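Local coordinates for protein MstE (PDB 6SBF) that acts as a monodomain class II terpene cyclase, assembling complex isoprenoid scaffolds, probably of the merosterol type, by protonation-initiated cyclisation, at residues W114-A119 and E128-A133; H140-G145 and C173-C178; A182-P187 and S191-Y196; T200-S203 and W207-Y210. The protein carries 1 engineered substitution. One frame throughout, in Å; residues are numbered along the deposited sequence.

How the interactions relate
From the N terminus the four contacts follow in series; none encloses or crosses another. Interaction 1 closes the short link between helices 109-121 and 128-138. Interaction 2 spans a longer excursion that includes helix 152-158, bringing the loop after helix 128-138 against the start of helix 177-183. Interaction 3 closes the tight turn from that helix into helix 187-200, and interaction 4 folds the following loop back on itself before helix 215-229. Interactions 1 and 3 touch through Leu116 and Gln117 on Leu186. Interaction 2 meets interaction 3 at Thr177 and Tyr196, and interaction 4 at His176 and Tyr210, tying the loops around helix 177-183 to helix 187-200 and to the stretch before helix 215-229.

Interaction 1 (W114-A119 and E128-A133); sequences WALQLA and ERAQQA
Leu116 reaches from helix 109-121 to Ala130 and Ala133 on helix 128-138, and its side chain carries nearly the whole contact. The CB bond points toward the opposing helix, but neither CB nor CG comes close to it; CB instead meets Leu186. CG is anti to the carbonyl carbon (chi1 -68°), and the chain then runs outward (chi2 168°) to set the two methyls against the partner backbone. CD2 takes the closer position, 3.5 Å from Ala130 O and 3.6 Å from Ala130 CB, so one methyl group packs on both the carbonyl and the side chain of the same residue. One turn further along, Ala133 CB lies 4.3 Å from CD2. The other branch reaches the backbone there, with CD1 4.2 Å from Ala133 C.

The small alanine side chains are consistent with this close spacing. The backbones come to 6.4 Å between Leu116 CA and Ala130 CA, and the facing positions 130 and 133 add one methyl each. Ala119, a turn after Leu116, also points across, but its CB stays 4.6 Å from Ala130 CB. The contact is buried, and it rests on van der Waals packing of methyl groups against side chains and backbone.

The CA traces of the two segments run in opposite directions, as expected for consecutive helices joined by a short link in an alpha/alpha barrel. Leu116 also touches Arg134 and Leu137 farther along helix 128-138. Trp99, in a loop, touches both Ala115 and Ala133 and receives Arg129 in a cation-pi contact, while helix 75-90 packs on Leu118 and Ala119, and helix 59-69 on Trp114.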
loop_
_atom_site.group_PDB
_atom_site.type_symbol
_atom_site.label_atom_id
_atom_site.label_comp_id
_atom_site.label_asym_id
_atom_site.label_seq_id
_atom_site.Cartn_x
_atom_site.Cartn_y
_atom_site.Cartn_z
ATOM N N TRP A 114 -8.119 4.114 0.343
ATOM C CA TRP A 114 -7.102 4.738 1.202
ATOM C C TRP A 114 -7.613 6.065 1.762
ATOM O O TRP A 114 -7.305 6.383 2.928
ATOM C CB TRP A 114 -5.773 4.935 0.472
ATOM C CG TRP A 114 -5.061 3.638 0.245
ATOM C CD1 TRP A 114 -4.959 2.931 -0.923
ATOM C CD2 TRP A 114 -4.349 2.856 1.236
ATOM N NE1 TRP A 114 -4.286 1.749 -0.725
ATOM C CE2 TRP A 114 -3.862 1.694 0.587
ATOM C CE3 TRP A 114 -4.029 3.069 2.590
ATOM C CZ2 TRP A 114 -3.168 0.719 1.274
ATOM C CZ3 TRP A 114 -3.316 2.099 3.257
ATOM C CH2 TRP A 114 -2.886 0.924 2.601
ATOM N N ALA A 115 -8.290 6.847 0.974
ATOM C CA ALA A 115 -8.841 8.140 1.440
ATOM C C ALA A 115 -9.829 7.880 2.569
ATOM O O ALA A 115 -9.871 8.680 3.521
ATOM C CB ALA A 115 -9.502 8.895 0.302
ATOM N N LEU A 116 -10.613 6.820 2.486
ATOM C CA LEU A 116 -11.546 6.426 3.555
ATOM C C LEU A 116 -10.811 5.956 4.799
ATOM O O LEU A 116 -11.339 6.207 5.925
ATOM C CB LEU A 116 -12.604 5.482 3.009
ATOM C CG LEU A 116 -13.590 6.088 2.028
ATOM C CD1 LEU A 116 -14.391 4.986 1.339
ATOM C CD2 LEU A 116 -14.547 7.046 2.755
ATOM N N GLN A 117 -9.685 5.279 4.688
ATOM C CA GLN A 117 -8.881 4.914 5.862
ATOM C C GLN A 117 -8.419 6.205 6.534
ATOM O O GLN A 117 -8.397 6.316 7.767
ATOM C CB GLN A 117 -7.722 4.003 5.471
ATOM C CG GLN A 117 -8.143 2.613 5.015
ATOM C CD GLN A 117 -6.948 1.691 4.933
ATOM O OE1 GLN A 117 -6.316 1.393 5.945
ATOM N NE2 GLN A 117 -6.622 1.217 3.722
ATOM N N LEU A 118 -7.956 7.166 5.744
ATOM C CA LEU A 118 -7.505 8.448 6.299
ATOM C C LEU A 118 -8.688 9.163 6.979
ATOM O O LEU A 118 -8.517 9.702 8.093
ATOM C CB LEU A 118 -6.855 9.297 5.210
ATOM C CG LEU A 118 -6.415 10.690 5.671
ATOM C CD1 LEU A 118 -5.512 10.727 6.876
ATOM C CD2 LEU A 118 -5.754 11.441 4.551
ATOM N N ALA A 119 -9.833 9.164 6.342
ATOM C CA ALA A 119 -11.046 9.786 6.922
ATOM C C ALA A 119 -11.298 9.190 8.308
ATOM O O ALA A 119 -11.585 9.946 9.250
ATOM C CB ALA A 119 -12.237 9.606 6.020
ATOM N N GLU A 128 -20.418 13.540 5.051
ATOM C CA GLU A 128 -21.183 13.447 3.795
ATOM C C GLU A 128 -20.239 12.882 2.717
ATOM O O GLU A 128 -20.654 12.014 1.934
ATOM C CB GLU A 128 -21.814 14.797 3.378
ATOM C CG GLU A 128 -23.025 15.189 4.200
ATOM C CD GLU A 128 -23.981 16.187 3.549
ATOM O OE1 GLU A 128 -23.829 16.451 2.343
ATOM O OE2 GLU A 128 -24.899 16.684 4.256
ATOM N N ARG A 129 -19.058 13.468 2.552
ATOM C CA ARG A 129 -18.172 13.028 1.455
ATOM C C ARG A 129 -17.777 11.556 1.621
ATOM O O ARG A 129 -17.742 10.796 0.640
ATOM C CB ARG A 129 -16.952 13.923 1.343
ATOM C CG ARG A 129 -15.962 13.466 0.262
ATOM C CD ARG A 129 -16.580 13.523 -1.130
ATOM N NE ARG A 129 -15.667 12.993 -2.159
ATOM C CZ ARG A 129 -14.647 13.658 -2.697
ATOM N NH1 ARG A 129 -14.354 14.867 -2.255
ATOM N NH2 ARG A 129 -13.879 13.093 -3.597
ATOM N N ALA A 130 -17.426 11.157 2.828
ATOM C CA ALA A 130 -17.029 9.746 3.054
ATOM C C ALA A 130 -18.202 8.832 2.721
ATOM O O ALA A 130 -17.965 7.755 2.128
ATOM C CB ALA A 130 -16.580 9.521 4.476
ATOM N N GLN A 131 -19.429 9.202 3.057
ATOM C CA GLN A 131 -20.603 8.363 2.733
ATOM C C GLN A 131 -20.706 8.222 1.212
ATOM O O GLN A 131 -21.034 7.135 0.681
ATOM C CB GLN A 131 -21.883 9.004 3.293
ATOM C CG GLN A 131 -23.156 8.215 3.043
ATOM C CD GLN A 131 -24.346 8.772 3.796
ATOM O OE1 GLN A 131 -24.197 9.125 4.957
ATOM N NE2 GLN A 131 -25.498 8.805 3.141
ATOM N N GLN A 132 -20.555 9.339 0.502
ATOM C CA GLN A 132 -20.675 9.329 -0.966
ATOM C C GLN A 132 -19.561 8.455 -1.587
ATOM O O GLN A 132 -19.870 7.641 -2.497
ATOM C CB GLN A 132 -20.546 10.757 -1.502
ATOM C CG GLN A 132 -20.812 10.855 -3.003
ATOM C CD GLN A 132 -20.430 12.182 -3.632
ATOM O OE1 GLN A 132 -19.763 12.972 -2.984
ATOM N NE2 GLN A 132 -20.776 12.360 -4.908
ATOM N N ALA A 133 -18.358 8.572 -1.097
ATOM C CA ALA A 133 -17.222 7.812 -1.613
ATOM C C ALA A 133 -17.424 6.320 -1.315
ATOM O O ALA A 133 -17.107 5.478 -2.174
ATOM C CB ALA A 133 -15.933 8.380 -1.086
#

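Interaction 2 (H140-G145 and C173-C178); sequences HLQPNG and CGAHTC
The amide of Asn144 takes the methyl of Ala175 at the fork between its two ends: Ala175 CB is 3.3 Å from OD1 and 3.5 Å from ND2 of Asn144, with CG farther off. OD1 is itself held by the backbone N of Gly146, which helps fix the rotation of the amide. A second flat group, the ring of His176, has Gly174 O 3.1 Å above its plane over the centre; Tyr210 stacks on this ring and Trp211 meets it edge-to-face.

Gln142 supplies the other wall. Its CG lies 4.1 Å from Ala175 CB and 3.9 Å from Ala175 N, and a bend at chi2 (-52°) then turns the amide back to its own segment. There Gln142 NE2 donates to His140 O at 3.0 Å, nearly straight at 172°; the bond lies in the Gln142 amide plane yet approaches the carbonyl from above its plane. Were Gln142 cut back to an alanine, His140 O would probably lose this donor and a gap would be likely to open beside Ala175. Gln142 to Gly145 form a type I turn, closed by Gly145 N to Gln142 O at 2.9 Å.

Along the chain the turn lies between helices 128-138 and 152-158, and it packs against the approach to helix 177-183, for which His176 is the N-cap residue. Tyr196 of helix 187-200 touches both Asn144 and Ala175.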
loop_
_atom_site.group_PDB
_atom_site.type_symbol
_atom_site.label_atom_id
_atom_site.label_comp_id
_atom_site.label_asym_id
_atom_site.label_seq_id
_atom_site.Cartn_x
_atom_site.Cartn_y
_atom_site.Cartn_z
ATOM N N HIS A 140 -17.886 -0.783 -7.679
ATOM C CA HIS A 140 -16.725 -1.530 -8.155
ATOM C C HIS A 140 -16.735 -2.997 -7.710
ATOM O O HIS A 140 -15.833 -3.737 -8.158
ATOM C CB HIS A 140 -15.469 -0.819 -7.682
ATOM C CG HIS A 140 -15.251 0.504 -8.302
ATOM N ND1 HIS A 140 -14.870 0.668 -9.623
ATOM C CD2 HIS A 140 -15.305 1.722 -7.792
ATOM C CE1 HIS A 140 -14.717 1.969 -9.856
ATOM N NE2 HIS A 140 -14.973 2.616 -8.771
ATOM N N LEU A 141 -17.696 -3.407 -6.888
ATOM C CA LEU A 141 -17.790 -4.805 -6.492
ATOM C C LEU A 141 -18.163 -5.663 -7.697
ATOM O O LEU A 141 -19.088 -5.309 -8.411
ATOM C CB LEU A 141 -18.828 -4.945 -5.394
ATOM C CG LEU A 141 -18.449 -4.346 -4.056
ATOM C CD1 LEU A 141 -19.678 -4.265 -3.167
ATOM C CD2 LEU A 141 -17.322 -5.131 -3.407
ATOM N N GLN A 142 -17.470 -6.800 -7.847
ATOM C CA GLN A 142 -17.641 -7.701 -9.008
ATOM C C GLN A 142 -18.457 -8.927 -8.619
ATOM O O GLN A 142 -18.437 -9.358 -7.470
ATOM C CB GLN A 142 -16.250 -8.061 -9.512
ATOM C CG GLN A 142 -15.473 -6.878 -10.062
ATOM C CD GLN A 142 -16.256 -6.103 -11.101
ATOM O OE1 GLN A 142 -16.587 -6.668 -12.162
ATOM N NE2 GLN A 142 -16.521 -4.807 -10.863
ATOM N N PRO A 143 -19.091 -9.574 -9.618
ATOM C CA PRO A 143 -19.734 -10.889 -9.434
ATOM C C PRO A 143 -18.909 -11.977 -8.721
ATOM O O PRO A 143 -19.477 -12.714 -7.950
ATOM C CB PRO A 143 -19.998 -11.309 -10.893
ATOM C CG PRO A 143 -20.249 -10.012 -11.600
ATOM C CD PRO A 143 -19.247 -9.070 -10.990
ATOM N N ASN A 144 -17.566 -11.953 -8.818
ATOM C CA ASN A 144 -16.703 -12.985 -8.138
ATOM C C ASN A 144 -16.334 -12.607 -6.707
ATOM O O ASN A 144 -15.629 -13.418 -6.023
ATOM C CB ASN A 144 -15.314 -13.198 -8.758
ATOM C CG ASN A 144 -14.372 -12.007 -8.703
ATOM O OD1 ASN A 144 -14.501 -11.003 -7.954
ATOM N ND2 ASN A 144 -13.357 -12.163 -9.520
ATOM N N GLY A 145 -16.883 -11.525 -6.232
ATOM C CA GLY A 145 -16.845 -11.117 -4.813
ATOM C C GLY A 145 -15.731 -10.169 -4.406
ATOM O O GLY A 145 -15.700 -9.852 -3.143
ATOM N N CYS A 173 -10.123 -3.617 -15.340
ATOM C CA CYS A 173 -11.513 -3.442 -14.850
ATOM C C CYS A 173 -12.035 -4.732 -14.212
ATOM O O CYS A 173 -13.229 -4.802 -13.918
ATOM C CB CYS A 173 -12.445 -2.923 -15.933
ATOM S SG CYS A 173 -11.874 -1.360 -16.620
ATOM N N GLY A 174 -11.170 -5.684 -13.960
ATOM C CA GLY A 174 -11.529 -6.890 -13.205
ATOM C C GLY A 174 -11.266 -6.723 -11.733
ATOM O O GLY A 174 -10.547 -5.814 -11.304
ATOM N N ALA A 175 -11.729 -7.699 -10.964
ATOM C CA ALA A 175 -11.410 -7.762 -9.538
ATOM C C ALA A 175 -9.903 -7.841 -9.355
ATOM O O ALA A 175 -9.249 -8.671 -10.028
ATOM C CB ALA A 175 -12.114 -8.903 -8.877
ATOM N N HIS A 176 -9.372 -7.091 -8.412
ATOM C CA HIS A 176 -7.927 -7.012 -8.110
ATOM C C HIS A 176 -7.693 -7.403 -6.660
ATOM O O HIS A 176 -8.330 -6.827 -5.769
ATOM C CB HIS A 176 -7.417 -5.607 -8.375
ATOM C CG HIS A 176 -7.504 -5.254 -9.809
ATOM N ND1 HIS A 176 -7.835 -3.994 -10.279
ATOM C CD2 HIS A 176 -7.290 -6.029 -10.909
ATOM C CE1 HIS A 176 -7.799 -4.020 -11.618
ATOM N NE2 HIS A 176 -7.451 -5.268 -12.043
ATOM N N THR A 177 -6.793 -8.324 -6.382
ATOM C CA THR A 177 -6.631 -8.794 -5.006
ATOM C C THR A 177 -5.970 -7.742 -4.125
ATOM O O THR A 177 -6.329 -7.621 -2.940
ATOM C CB THR A 177 -5.885 -10.118 -5.052
ATOM O OG1 THR A 177 -6.584 -11.032 -5.931
ATOM C CG2 THR A 177 -5.790 -10.763 -3.696
ATOM N N CYS A 178 -5.039 -6.982 -4.659
ATOM C CA CYS A 178 -4.333 -5.913 -3.945
ATOM C C CYS A 178 -5.362 -4.839 -3.492
ATOM O O CYS A 178 -5.364 -4.415 -2.336
ATOM C CB CYS A 178 -3.240 -5.298 -4.819
ATOM S SG CYS A 178 -3.747 -4.870 -6.514
#

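Interaction 3 (A182-P187 and S191-Y196); sequences AVAALP and SRLHDY
One water bridges Pro187 and Ser191, donating to Pro187 O at 2.6 Å and accepting from Ser191 N at 2.9 Å. The two backbone atoms stand four residues apart in sequence, yet Pro187 O and Ser191 N are 4.7 Å from each other, so the water takes the place of a direct helical bond. The setting is the helical hairpin of helices 177-183 and 187-200, part of an alpha/alpha barrel of the squalene-hopene cyclase family. A type I turn from Val183 to Leu186 leads out of the first helix. The second is irregular over this segment: the N atoms of Arg192, Asp195 and Tyr196 lack bonds to the preceding turn, and His194 N to Ser191 O is weak.

Beside this contact, the ring of His194 is bonded at both nitrogens. His194 ND1 donates to Asp195 OD1 at 2.8 Å (157°), in the ring plane and using the anti lone pair of the carboxylate, while NE2 bonds to Asp234 OD1. Two carboxylates on one imidazole would be expected to favour its protonated form.

The apolar contact rests on a single methyl, Leu193 CD1. Val183 presents CG1 anti to its backbone N (chi1 171°), which brings that branch to 3.9 Å from Leu193 CD1, with the two side chains crossing at about a right angle. The same methyl lies 4.0 Å from Ala184 CB, and its nearest neighbour in the opposing segment is a backbone atom, Ala184 N, 3.7 Å from Leu193 CD1.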
loop_
_atom_site.group_PDB
_atom_site.type_symbol
_atom_site.label_atom_id
_atom_site.label_comp_id
_atom_site.label_asym_id
_atom_site.label_seq_id
_atom_site.Cartn_x
_atom_site.Cartn_y
_atom_site.Cartn_z
ATOM N N ALA A 182 -6.883 -4.021 0.415
ATOM C CA ALA A 182 -6.836 -2.678 0.997
ATOM C C ALA A 182 -8.262 -2.212 1.347
ATOM O O ALA A 182 -8.461 -1.640 2.434
ATOM C CB ALA A 182 -6.159 -1.719 0.050
ATOM N N VAL A 183 -9.238 -2.402 0.496
ATOM C CA VAL A 183 -10.629 -1.975 0.750
ATOM C C VAL A 183 -11.163 -2.766 1.936
ATOM O O VAL A 183 -11.960 -2.216 2.719
ATOM C CB VAL A 183 -11.492 -2.055 -0.516
ATOM C CG1 VAL A 183 -12.959 -1.830 -0.240
ATOM C CG2 VAL A 183 -11.029 -1.027 -1.541
ATOM N N ALA A 184 -10.749 -3.992 2.106
ATOM C CA ALA A 184 -11.196 -4.816 3.263
ATOM C C ALA A 184 -10.641 -4.274 4.585
ATOM O O ALA A 184 -11.095 -4.779 5.623
ATOM C CB ALA A 184 -10.786 -6.246 3.054
ATOM N N ALA A 185 -9.722 -3.325 4.585
ATOM C CA ALA A 185 -9.323 -2.586 5.820
ATOM C C ALA A 185 -10.513 -1.760 6.353
ATOM O O ALA A 185 -10.497 -1.412 7.524
ATOM C CB ALA A 185 -8.115 -1.694 5.602
ATOM N N LEU A 186 -11.503 -1.467 5.519
ATOM C CA LEU A 186 -12.693 -0.701 5.901
ATOM C C LEU A 186 -13.682 -1.680 6.494
ATOM O O LEU A 186 -14.101 -2.631 5.843
ATOM C CB LEU A 186 -13.300 -0.020 4.674
ATOM C CG LEU A 186 -12.371 0.957 3.966
ATOM C CD1 LEU A 186 -13.070 1.500 2.725
ATOM C CD2 LEU A 186 -11.911 2.122 4.855
ATOM N N PRO A 187 -14.151 -1.468 7.740
ATOM C CA PRO A 187 -15.034 -2.456 8.364
ATOM C C PRO A 187 -16.341 -2.625 7.591
ATOM O O PRO A 187 -16.943 -3.654 7.635
ATOM C CB PRO A 187 -15.382 -1.829 9.727
ATOM C CG PRO A 187 -14.352 -0.789 9.968
ATOM C CD PRO A 187 -13.702 -0.425 8.677
ATOM N N SER A 191 -16.525 -7.853 5.567
ATOM C CA SER A 191 -17.362 -9.074 5.437
ATOM C C SER A 191 -17.719 -9.378 3.976
ATOM O O SER A 191 -17.669 -10.549 3.592
ATOM C CB SER A 191 -18.628 -8.959 6.268
ATOM O OG SER A 191 -19.430 -10.117 6.053
ATOM N N ARG A 192 -18.042 -8.377 3.180
ATOM C CA ARG A 192 -18.462 -8.579 1.785
ATOM C C ARG A 192 -17.270 -9.125 0.974
ATOM O O ARG A 192 -17.515 -9.941 0.068
ATOM C CB ARG A 192 -18.944 -7.264 1.161
ATOM C CG ARG A 192 -19.428 -7.371 -0.283
ATOM C CD ARG A 192 -20.550 -8.347 -0.645
ATOM N NE ARG A 192 -21.824 -8.132 0.051
ATOM C CZ ARG A 192 -22.923 -7.547 -0.468
ATOM N NH1 ARG A 192 -24.012 -7.392 0.271
ATOM N NH2 ARG A 192 -22.921 -7.107 -1.717
ATOM N N LEU A 193 -16.029 -8.729 1.262
ATOM C CA LEU A 193 -14.835 -9.166 0.494
ATOM C C LEU A 193 -14.218 -10.464 1.047
ATOM O O LEU A 193 -13.315 -11.013 0.445
ATOM C CB LEU A 193 -13.830 -8.035 0.497
ATOM C CG LEU A 193 -14.284 -6.821 -0.298
ATOM C CD1 LEU A 193 -13.342 -5.669 -0.021
ATOM C CD2 LEU A 193 -14.264 -7.097 -1.791
ATOM N N HIS A 194 -14.677 -10.954 2.199
ATOM C CA HIS A 194 -14.031 -12.069 2.912
ATOM C C HIS A 194 -13.844 -13.324 2.008
ATOM O O HIS A 194 -12.766 -13.904 2.006
ATOM C CB HIS A 194 -14.858 -12.385 4.176
ATOM C CG HIS A 194 -14.445 -13.652 4.836
ATOM N ND1 HIS A 194 -14.940 -14.876 4.425
ATOM C CD2 HIS A 194 -13.529 -13.890 5.820
ATOM C CE1 HIS A 194 -14.396 -15.823 5.172
ATOM N NE2 HIS A 194 -13.494 -15.242 6.030
ATOM N N ASP A 195 -14.902 -13.796 1.399
ATOM C CA ASP A 195 -14.847 -15.081 0.681
ATOM C C ASP A 195 -13.862 -14.938 -0.473
ATOM O O ASP A 195 -13.102 -15.884 -0.741
ATOM C CB ASP A 195 -16.231 -15.537 0.276
ATOM C CG ASP A 195 -17.118 -15.991 1.425
ATOM O OD1 ASP A 195 -16.684 -15.955 2.592
ATOM O OD2 ASP A 195 -18.233 -16.385 1.116
ATOM N N TYR A 196 -13.905 -13.826 -1.201
ATOM C CA TYR A 196 -12.964 -13.579 -2.323
ATOM C C TYR A 196 -11.537 -13.621 -1.793
ATOM O O TYR A 196 -10.640 -14.277 -2.389
ATOM C CB TYR A 196 -13.265 -12.230 -2.970
ATOM C CG TYR A 196 -12.235 -11.826 -3.979
ATOM C CD1 TYR A 196 -12.302 -12.245 -5.297
ATOM C CD2 TYR A 196 -11.164 -11.049 -3.589
ATOM C CE1 TYR A 196 -11.330 -11.880 -6.213
ATOM C CE2 TYR A 196 -10.200 -10.692 -4.510
ATOM C CZ TYR A 196 -10.254 -11.135 -5.821
ATOM O OH TYR A 196 -9.268 -10.759 -6.701
HETATM O O HOH W 1 -18.053 -6.008 7.209
#

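Interaction 4 (T200-S203 and W207-Y210); sequences TQTS and WEGY
Thr200 meets the indole of Trp207 at its edge, with OG1 in the ring plane 3.3 Å from CD1. That hydroxyl is bonded to Tyr196 O, and Trp207 NE1 to Leu197 O. A water accepts from Glu208 N at 2.9 Å and donates to Thr200 O at 2.8 Å, linking the two backbones. Gln201 comes next and lies over one face of the indole. With CG anti to the backbone N (chi1 -168°) and the chain extended beyond it, CG sits 3.7 Å from the centroid of the six-membered ring, 14° off its normal: a CH-pi contact. The amide continues across the rim nearly flat, 10° from the ring plane, with Gln201 CD 3.4 Å from Trp207 CH2. NE2 is gripped by Gly205 O and Ser237 O. Thr202 adds CG2, 4.3 Å from Glu208 OE2. Without the indole, as with a leucine here, Gln201 is likely to lose the face it lies on, and Leu197 O its N-H donor.

Gln201, Gly205 and Trp207 match the QW motif of squalene-hopene cyclases. Here it joins the end of helix 187-200 to the start of helix 235-248 through Gln201, while Trp207 packs on Thr218, Thr222 and Leu226 of helix 215-229.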
loop_
_atom_site.group_PDB
_atom_site.type_symbol
_atom_site.label_atom_id
_atom_site.label_comp_id
_atom_site.label_asym_id
_atom_site.label_seq_id
_atom_site.Cartn_x
_atom_site.Cartn_y
_atom_site.Cartn_z
ATOM N N THR A 200 -8.668 -16.701 -2.901
ATOM C CA THR A 200 -7.501 -16.250 -3.702
ATOM C C THR A 200 -6.151 -16.538 -3.058
ATOM O O THR A 200 -5.109 -16.339 -3.696
ATOM C CB THR A 200 -7.618 -14.789 -4.088
ATOM O OG1 THR A 200 -7.831 -13.976 -2.926
ATOM C CG2 THR A 200 -8.706 -14.547 -5.096
ATOM N N GLN A 201 -6.101 -17.065 -1.853
ATOM C CA GLN A 201 -4.813 -17.391 -1.218
ATOM C C GLN A 201 -4.173 -18.502 -2.062
ATOM O O GLN A 201 -4.833 -19.493 -2.404
ATOM C CB GLN A 201 -5.018 -17.859 0.245
ATOM C CG GLN A 201 -3.724 -17.922 1.048
ATOM C CD GLN A 201 -3.963 -18.230 2.511
ATOM O OE1 GLN A 201 -5.036 -18.739 2.852
ATOM N NE2 GLN A 201 -2.954 -17.967 3.330
ATOM N N THR A 202 -2.881 -18.417 -2.262
ATOM C CA THR A 202 -2.156 -19.462 -3.021
ATOM C C THR A 202 -1.875 -20.657 -2.133
ATOM O O THR A 202 -1.917 -20.542 -0.898
ATOM C CB THR A 202 -0.816 -18.966 -3.596
ATOM O OG1 THR A 202 0.187 -18.874 -2.553
ATOM C CG2 THR A 202 -1.015 -17.667 -4.334
ATOM N N SER A 203 -1.398 -21.747 -2.757
ATOM C CA SER A 203 -1.072 -22.948 -1.986
ATOM C C SER A 203 0.135 -22.700 -1.071
ATOM O O SER A 203 0.300 -23.467 -0.105
ATOM C CB SER A 203 -0.811 -24.100 -2.953
ATOM O OG SER A 203 0.326 -23.754 -3.714
ATOM N N TRP A 207 -0.718 -14.156 -1.048
ATOM C CA TRP A 207 -1.576 -13.624 -2.111
ATOM C C TRP A 207 -0.667 -12.911 -3.108
ATOM O O TRP A 207 0.471 -12.546 -2.767
ATOM C CB TRP A 207 -2.621 -12.654 -1.535
ATOM C CG TRP A 207 -3.746 -13.329 -0.810
ATOM C CD1 TRP A 207 -4.985 -13.556 -1.322
ATOM C CD2 TRP A 207 -3.777 -13.793 0.557
ATOM N NE1 TRP A 207 -5.780 -14.170 -0.399
ATOM C CE2 TRP A 207 -5.069 -14.310 0.774
ATOM C CE3 TRP A 207 -2.862 -13.810 1.599
ATOM C CZ2 TRP A 207 -5.451 -14.881 1.995
ATOM C CZ3 TRP A 207 -3.235 -14.336 2.827
ATOM C CH2 TRP A 207 -4.512 -14.873 3.005
ATOM N N GLU A 208 -1.208 -12.756 -4.296
ATOM C CA GLU A 208 -0.575 -12.015 -5.385
ATOM C C GLU A 208 -1.468 -10.833 -5.756
ATOM O O GLU A 208 -2.683 -11.005 -5.874
ATOM C CB GLU A 208 -0.357 -12.926 -6.592
ATOM C CG GLU A 208 0.485 -14.161 -6.324
ATOM C CD GLU A 208 0.608 -15.089 -7.525
ATOM O OE1 GLU A 208 -0.175 -14.935 -8.455
ATOM O OE2 GLU A 208 1.395 -16.020 -7.447
ATOM N N GLY A 209 -0.846 -9.695 -5.971
ATOM C CA GLY A 209 -1.548 -8.482 -6.369
ATOM C C GLY A 209 -1.589 -8.277 -7.878
ATOM O O GLY A 209 -0.986 -9.028 -8.653
ATOM N N TYR A 210 -2.282 -7.251 -8.294
ATOM C CA TYR A 210 -2.423 -6.869 -9.691
ATOM C C TYR A 210 -1.393 -5.792 -10.033
ATOM O O TYR A 210 -0.503 -6.027 -10.919
ATOM C CB TYR A 210 -3.856 -6.418 -9.986
ATOM C CG TYR A 210 -4.077 -6.189 -11.463
ATOM C CD1 TYR A 210 -4.371 -7.257 -12.295
ATOM C CD2 TYR A 210 -3.953 -4.929 -12.029
ATOM C CE1 TYR A 210 -4.554 -7.055 -13.653
ATOM C CE2 TYR A 210 -4.123 -4.722 -13.391
ATOM C CZ TYR A 210 -4.408 -5.800 -14.199
ATOM O OH TYR A 210 -4.539 -5.600 -15.544
HETATM O O HOH W 2 -3.670 -14.205 -4.793
#